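NTP_transf_2 domain-containing protein (Capnocytophaga granulosa, PDB 6WT9) synthesizes the cyclic dinucleotide c-di-GMP from two GTP molecules as the second-messenger synthase of a CBASS antiphage defence system. Local coordinates at residues 289-303 with 333-347. Numbering follows the deposited sequence.
Sequences YQLVPILYEQLNELV and LKMLLQEVKIIYSNL
Y296 on helix 291-303 lodges among L337, V340, K341 and Y344 of helix 333-347, one of several knobs-into-holes contacts that join these two antiparallel helices, whose axes approach to 9.3 Å and cross at -148°. Its CG lies anti to the backbone N (chi1 174°), which sends the ring out toward the neighbouring helix, between K341 and Y344. From the root outward, CB rests on V340 CG1 and on CD2 of Y344; CG meets the same Y344 CD2 at 3.7 Å, over one face of the Y296 ring. Y296 CD1 touches L337 CD1, while Y296 CD2 meets Y344 CD2 and CE2. Further out, CE1 packs on CB and CE of K341, and the hydroxyl accepts a hydrogen bond from K341 NZ, 2.9 Å from Y296 OH. The lysine follows the ring edge because its chain bends at its third and fourth torsions, bringing its ammonium group to the phenol oxygen. The planes of Y296 and Y344 are inclined at 59°, an oblique pairing.

Both helices supply knobs. V340 fits among V292, L295, Y296 and L299, L337 among Y296, L299, N300 and V303, and L299 in turn enters a hole formed by L333, L336, L337 and V340, its CD2 lying 3.7 Å from V340 CG2. V292 and L347 reach toward each other tip to tip. Helices 40-49, 245-259 and 268-276 contribute M49, L256 and I274 against V292, V340 and L299, packing the pair against other helices of the CD-NTase's helical portion. Near the start of helix 291-303, P293 crosses Y344 at about a right angle, its CB making a CH-pi contact over one face of the Y344 ring, 4.0 Å from the centroid.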
loop_
_atom_site.group_PDB
_atom_site.type_symbol
_atom_site.label_atom_id
_atom_site.label_comp_id
_atom_site.label_asym_id
_atom_site.label_seq_id
_atom_site.Cartn_x
_atom_site.Cartn_y
_atom_site.Cartn_z
ATOM N N TYR A 289 15.647 14.062 -3.323
ATOM C CA TYR A 289 15.111 15.048 -4.257
ATOM C C TYR A 289 15.267 14.591 -5.703
ATOM O O TYR A 289 14.391 14.843 -6.537
ATOM C CB TYR A 289 15.794 16.396 -4.037
ATOM C CG TYR A 289 15.616 16.919 -2.634
ATOM C CD1 TYR A 289 14.411 16.754 -1.964
ATOM C CD2 TYR A 289 16.654 17.556 -1.972
ATOM C CE1 TYR A 289 14.241 17.224 -0.678
ATOM C CE2 TYR A 289 16.494 18.029 -0.686
ATOM C CZ TYR A 289 15.286 17.861 -0.044
ATOM O OH TYR A 289 15.123 18.329 1.237
ATOM N N GLN A 290 16.372 13.912 -6.017
ATOM C CA GLN A 290 16.605 13.432 -7.373
ATOM C C GLN A 290 15.658 12.310 -7.774
ATOM O O GLN A 290 15.596 11.971 -8.961
ATOM C CB GLN A 290 18.055 12.969 -7.513
ATOM C CG GLN A 290 19.068 14.091 -7.336
ATOM C CD GLN A 290 20.461 13.578 -7.048
ATOM O OE1 GLN A 290 20.637 12.455 -6.577
ATOM N NE2 GLN A 290 21.465 14.402 -7.328
ATOM N N LEU A 291 14.922 11.725 -6.827
ATOM C CA LEU A 291 13.922 10.730 -7.187
ATOM C C LEU A 291 12.746 11.343 -7.939
ATOM O O LEU A 291 12.050 10.623 -8.664
ATOM C CB LEU A 291 13.422 10.007 -5.935
ATOM C CG LEU A 291 14.477 9.242 -5.131
ATOM C CD1 LEU A 291 13.868 8.643 -3.874
ATOM C CD2 LEU A 291 15.120 8.159 -5.987
ATOM N N VAL A 292 12.519 12.646 -7.797
ATOM C CA VAL A 292 11.398 13.313 -8.459
ATOM C C VAL A 292 11.633 13.384 -9.967
ATOM O O VAL A 292 10.730 13.009 -10.730
ATOM C CB VAL A 292 11.141 14.707 -7.858
ATOM C CG1 VAL A 292 10.057 15.433 -8.640
ATOM C CG2 VAL A 292 10.751 14.585 -6.393
ATOM N N PRO A 293 12.793 13.845 -10.458
ATOM C CA PRO A 293 13.022 13.786 -11.914
ATOM C C PRO A 293 13.007 12.371 -12.466
ATOM O O PRO A 293 12.646 12.168 -13.632
ATOM C CB PRO A 293 14.403 14.437 -12.084
ATOM C CG PRO A 293 14.586 15.268 -10.869
ATOM C CD PRO A 293 13.904 14.534 -9.770
ATOM N N ILE A 294 13.394 11.383 -11.656
ATOM C CA ILE A 294 13.375 9.996 -12.105
ATOM C C ILE A 294 11.941 9.494 -12.228
ATOM O O ILE A 294 11.598 8.779 -13.177
ATOM C CB ILE A 294 14.215 9.128 -11.153
ATOM C CG1 ILE A 294 15.688 9.517 -11.277
ATOM C CG2 ILE A 294 14.009 7.646 -11.441
ATOM C CD1 ILE A 294 16.560 8.949 -10.198
ATOM N N LEU A 295 11.079 9.862 -11.277
ATOM C CA LEU A 295 9.664 9.531 -11.401
ATOM C C LEU A 295 9.037 10.254 -12.587
ATOM O O LEU A 295 8.163 9.704 -13.269
ATOM C CB LEU A 295 8.926 9.877 -10.108
ATOM C CG LEU A 295 9.170 8.922 -8.939
ATOM C CD1 LEU A 295 8.526 9.444 -7.667
ATOM C CD2 LEU A 295 8.639 7.537 -9.277
ATOM N N TYR A 296 9.475 11.486 -12.850
ATOM C CA TYR A 296 8.971 12.215 -14.009
ATOM C C TYR A 296 9.330 11.497 -15.304
ATOM O O TYR A 296 8.484 11.334 -16.193
ATOM C CB TYR A 296 9.521 13.641 -14.015
ATOM C CG TYR A 296 9.163 14.423 -15.258
ATOM C CD1 TYR A 296 7.916 15.021 -15.388
ATOM C CD2 TYR A 296 10.066 14.557 -16.302
ATOM C CE1 TYR A 296 7.580 15.732 -16.521
ATOM C CE2 TYR A 296 9.740 15.269 -17.440
ATOM C CZ TYR A 296 8.497 15.851 -17.544
ATOM O OH TYR A 296 8.166 16.559 -18.673
ATOM N N GLU A 297 10.586 11.061 -15.430
ATOM C CA GLU A 297 11.013 10.380 -16.650
ATOM C C GLU A 297 10.243 9.084 -16.859
ATOM O O GLU A 297 9.849 8.762 -17.987
ATOM C CB GLU A 297 12.514 10.100 -16.605
ATOM C CG GLU A 297 13.054 9.506 -17.895
ATOM C CD GLU A 297 14.290 8.657 -17.683
ATOM O OE1 GLU A 297 14.454 7.659 -18.415
ATOM O OE2 GLU A 297 15.092 8.984 -16.783
ATOM N N GLN A 298 10.024 8.321 -15.786
ATOM C CA GLN A 298 9.269 7.078 -15.904
ATOM C C GLN A 298 7.827 7.346 -16.320
ATOM O O GLN A 298 7.307 6.712 -17.245
ATOM C CB GLN A 298 9.316 6.309 -14.584
ATOM C CG GLN A 298 8.301 5.171 -14.483
ATOM C CD GLN A 298 8.693 3.942 -15.292
ATOM O OE1 GLN A 298 9.691 3.945 -16.013
ATOM N NE2 GLN A 298 7.908 2.878 -15.163
ATOM N N LEU A 299 7.164 8.286 -15.644
ATOM C CA LEU A 299 5.771 8.581 -15.971
ATOM C C LEU A 299 5.646 9.178 -17.367
ATOM O O LEU A 299 4.712 8.850 -18.107
ATOM C CB LEU A 299 5.171 9.522 -14.927
ATOM C CG LEU A 299 4.459 8.884 -13.730
ATOM C CD1 LEU A 299 5.363 7.916 -12.982
ATOM C CD2 LEU A 299 3.942 9.962 -12.791
ATOM N N ASN A 300 6.580 10.051 -17.748
ATOM C CA ASN A 300 6.544 10.619 -19.091
ATOM C C ASN A 300 6.772 9.544 -20.146
ATOM O O ASN A 300 6.132 9.553 -21.203
ATOM C CB ASN A 300 7.586 11.732 -19.215
ATOM C CG ASN A 300 7.361 12.607 -20.430
ATOM O OD1 ASN A 300 6.269 12.637 -20.997
ATOM N ND2 ASN A 300 8.395 13.332 -20.835
ATOM N N GLU A 301 7.673 8.598 -19.869
ATOM C CA GLU A 301 7.938 7.531 -20.827
ATOM C C GLU A 301 6.749 6.591 -20.968
ATOM O O GLU A 301 6.501 6.071 -22.061
ATOM C CB GLU A 301 9.188 6.753 -20.414
ATOM C CG GLU A 301 9.663 5.748 -21.450
ATOM C CD GLU A 301 10.966 5.078 -21.059
ATOM O OE1 GLU A 301 11.473 5.354 -19.951
ATOM O OE2 GLU A 301 11.485 4.275 -21.864
ATOM N N LEU A 302 6.006 6.357 -19.883
ATOM C CA LEU A 302 4.811 5.522 -19.975
ATOM C C LEU A 302 3.734 6.191 -20.819
ATOM O O LEU A 302 3.082 5.535 -21.640
ATOM C CB LEU A 302 4.278 5.208 -18.577
ATOM C CG LEU A 302 5.076 4.213 -17.731
ATOM C CD1 LEU A 302 4.645 4.281 -16.274
ATOM C CD2 LEU A 302 4.906 2.800 -18.269
ATOM N N VAL A 303 3.530 7.497 -20.632
ATOM C CA VAL A 303 2.519 8.209 -21.407
ATOM C C VAL A 303 2.946 8.344 -22.864
ATOM O O VAL A 303 2.101 8.358 -23.768
ATOM C CB VAL A 303 2.237 9.580 -20.763
ATOM C CG1 VAL A 303 1.210 10.360 -21.572
ATOM C CG2 VAL A 303 1.763 9.400 -19.330
ATOM N N LEU A 333 -3.116 8.197 -15.209
ATOM C CA LEU A 333 -1.661 8.242 -15.301
ATOM C C LEU A 333 -1.187 9.599 -15.805
ATOM O O LEU A 333 -0.164 10.119 -15.343
ATOM C CB LEU A 333 -1.157 7.124 -16.214
ATOM C CG LEU A 333 0.348 7.093 -16.502
ATOM C CD1 LEU A 333 1.140 6.908 -15.219
ATOM C CD2 LEU A 333 0.681 6.000 -17.502
ATOM N N LYS A 334 -1.920 10.188 -16.754
ATOM C CA LYS A 334 -1.556 11.509 -17.258
ATOM C C LYS A 334 -1.679 12.569 -16.172
ATOM O O LYS A 334 -0.803 13.433 -16.042
ATOM C CB LYS A 334 -2.427 11.877 -18.460
ATOM C CG LYS A 334 -2.193 11.024 -19.697
ATOM C CD LYS A 334 -3.142 11.427 -20.816
ATOM C CE LYS A 334 -2.939 10.568 -22.055
ATOM N NZ LYS A 334 -3.862 10.960 -23.156
HETATM N N MSE A 335 -2.750 12.521 -15.382
HETATM C CA MSE A 335 -2.959 13.505 -14.324
HETATM C C MSE A 335 -1.896 13.388 -13.240
HETATM O O MSE A 335 -1.488 14.389 -12.650
HETATM C CB MSE A 335 -4.352 13.359 -13.705
HETATM C CG MSE A 335 -5.499 13.599 -14.674
HETATM SE SE MSE A 335 -5.172 15.055 -15.929
HETATM C CE MSE A 335 -5.009 16.542 -14.688
ATOM N N LEU A 336 -1.448 12.158 -12.976
ATOM C CA LEU A 336 -0.352 11.964 -12.032
ATOM C C LEU A 336 0.949 12.529 -12.589
ATOM O O LEU A 336 1.774 13.064 -11.839
ATOM C CB LEU A 336 -0.203 10.480 -11.698
ATOM C CG LEU A 336 0.834 10.103 -10.641
ATOM C CD1 LEU A 336 0.531 10.791 -9.319
ATOM C CD2 LEU A 336 0.881 8.593 -10.463
ATOM N N LEU A 337 1.147 12.424 -13.906
ATOM C CA LEU A 337 2.309 13.041 -14.537
ATOM C C LEU A 337 2.284 14.557 -14.382
ATOM O O LEU A 337 3.334 15.188 -14.210
ATOM C CB LEU A 337 2.365 12.650 -16.013
ATOM C CG LEU A 337 3.474 13.278 -16.857
ATOM C CD1 LEU A 337 4.839 12.954 -16.272
ATOM C CD2 LEU A 337 3.373 12.798 -18.293
ATOM N N GLN A 338 1.091 15.159 -14.444
ATOM C CA GLN A 338 0.976 16.597 -14.209
ATOM C C GLN A 338 1.472 16.968 -12.818
ATOM O O GLN A 338 2.218 17.939 -12.655
ATOM C CB GLN A 338 -0.475 17.050 -14.384
ATOM C CG GLN A 338 -1.182 16.500 -15.613
ATOM C CD GLN A 338 -0.736 17.159 -16.901
ATOM O OE1 GLN A 338 0.006 18.142 -16.887
ATOM N NE2 GLN A 338 -1.189 16.619 -18.028
ATOM N N GLU A 339 1.068 16.201 -11.803
ATOM C CA GLU A 339 1.470 16.508 -10.434
ATOM C C GLU A 339 2.980 16.395 -10.259
ATOM O O GLU A 339 3.603 17.253 -9.625
ATOM C CB GLU A 339 0.744 15.582 -9.458
ATOM C CG GLU A 339 -0.775 15.666 -9.534
ATOM C CD GLU A 339 -1.315 16.991 -9.031
ATOM O OE1 GLU A 339 -0.648 17.626 -8.187
ATOM O OE2 GLU A 339 -2.406 17.399 -9.482
ATOM N N VAL A 340 3.583 15.339 -10.809
ATOM C CA VAL A 340 5.031 15.181 -10.710
ATOM C C VAL A 340 5.739 16.300 -11.463
ATOM O O VAL A 340 6.737 16.854 -10.985
ATOM C CB VAL A 340 5.453 13.796 -11.230
ATOM C CG1 VAL A 340 6.969 13.656 -11.200
ATOM C CG2 VAL A 340 4.795 12.702 -10.404
ATOM N N LYS A 341 5.228 16.653 -12.645
ATOM C CA LYS A 341 5.805 17.750 -13.415
ATOM C C LYS A 341 5.770 19.055 -12.628
ATOM O O LYS A 341 6.725 19.842 -12.675
ATOM C CB LYS A 341 5.058 17.894 -14.743
ATOM C CG LYS A 341 5.471 19.090 -15.580
ATOM C CD LYS A 341 4.603 19.213 -16.824
ATOM C CE LYS A 341 5.075 18.289 -17.937
ATOM N NZ LYS A 341 6.343 18.771 -18.559
ATOM N N ILE A 342 4.686 19.295 -11.888
ATOM C CA ILE A 342 4.582 20.514 -11.089
ATOM C C ILE A 342 5.616 20.510 -9.970
ATOM O O ILE A 342 6.322 21.502 -9.755
ATOM C CB ILE A 342 3.154 20.672 -10.535
ATOM C CG1 ILE A 342 2.172 20.977 -11.667
ATOM C CG2 ILE A 342 3.112 21.764 -9.473
ATOM C CD1 ILE A 342 0.732 21.096 -11.206
ATOM N N ILE A 343 5.715 19.397 -9.237
ATOM C CA ILE A 343 6.701 19.298 -8.162
ATOM C C ILE A 343 8.108 19.465 -8.719
ATOM O O ILE A 343 8.921 20.228 -8.184
ATOM C CB ILE A 343 6.555 17.959 -7.418
ATOM C CG1 ILE A 343 5.139 17.792 -6.863
ATOM C CG2 ILE A 343 7.587 17.864 -6.303
ATOM C CD1 ILE A 343 4.808 18.751 -5.752
ATOM N N TYR A 344 8.412 18.742 -9.801
ATOM C CA TYR A 344 9.735 18.798 -10.414
ATOM C C TYR A 344 10.107 20.227 -10.791
ATOM O O TYR A 344 11.223 20.682 -10.521
ATOM C CB TYR A 344 9.758 17.875 -11.639
ATOM C CG TYR A 344 11.081 17.748 -12.372
ATOM C CD1 TYR A 344 12.271 18.207 -11.820
ATOM C CD2 TYR A 344 11.132 17.161 -13.628
ATOM C CE1 TYR A 344 13.467 18.090 -12.501
ATOM C CE2 TYR A 344 12.322 17.036 -14.314
ATOM C CZ TYR A 344 13.487 17.500 -13.746
ATOM O OH TYR A 344 14.675 17.376 -14.429
ATOM N N SER A 345 9.174 20.956 -11.406
ATOM C CA SER A 345 9.472 22.316 -11.842
ATOM C C SER A 345 9.752 23.231 -10.654
ATOM O O SER A 345 10.639 24.091 -10.720
ATOM C CB SER A 345 8.316 22.858 -12.684
ATOM O OG SER A 345 7.143 23.009 -11.910
ATOM N N ASN A 346 9.015 23.055 -9.557
ATOM C CA ASN A 346 9.246 23.846 -8.354
ATOM C C ASN A 346 10.487 23.409 -7.587
ATOM O O ASN A 346 10.915 24.125 -6.677
ATOM C CB ASN A 346 8.027 23.773 -7.427
ATOM C CG ASN A 346 6.752 24.249 -8.095
ATOM O OD1 ASN A 346 6.791 25.004 -9.067
ATOM N ND2 ASN A 346 5.610 23.811 -7.576
ATOM N N LEU A 347 11.074 22.267 -7.937
ATOM C CA LEU A 347 12.197 21.693 -7.204
ATOM C C LEU A 347 13.539 21.879 -7.897
ATOM O O LEU A 347 14.570 21.934 -7.216
ATOM C CB LEU A 347 11.953 20.195 -6.978
ATOM C CG LEU A 347 13.088 19.319 -6.447
ATOM C CD1 LEU A 347 13.423 19.680 -5.007
ATOM C CD2 LEU A 347 12.732 17.849 -6.567
#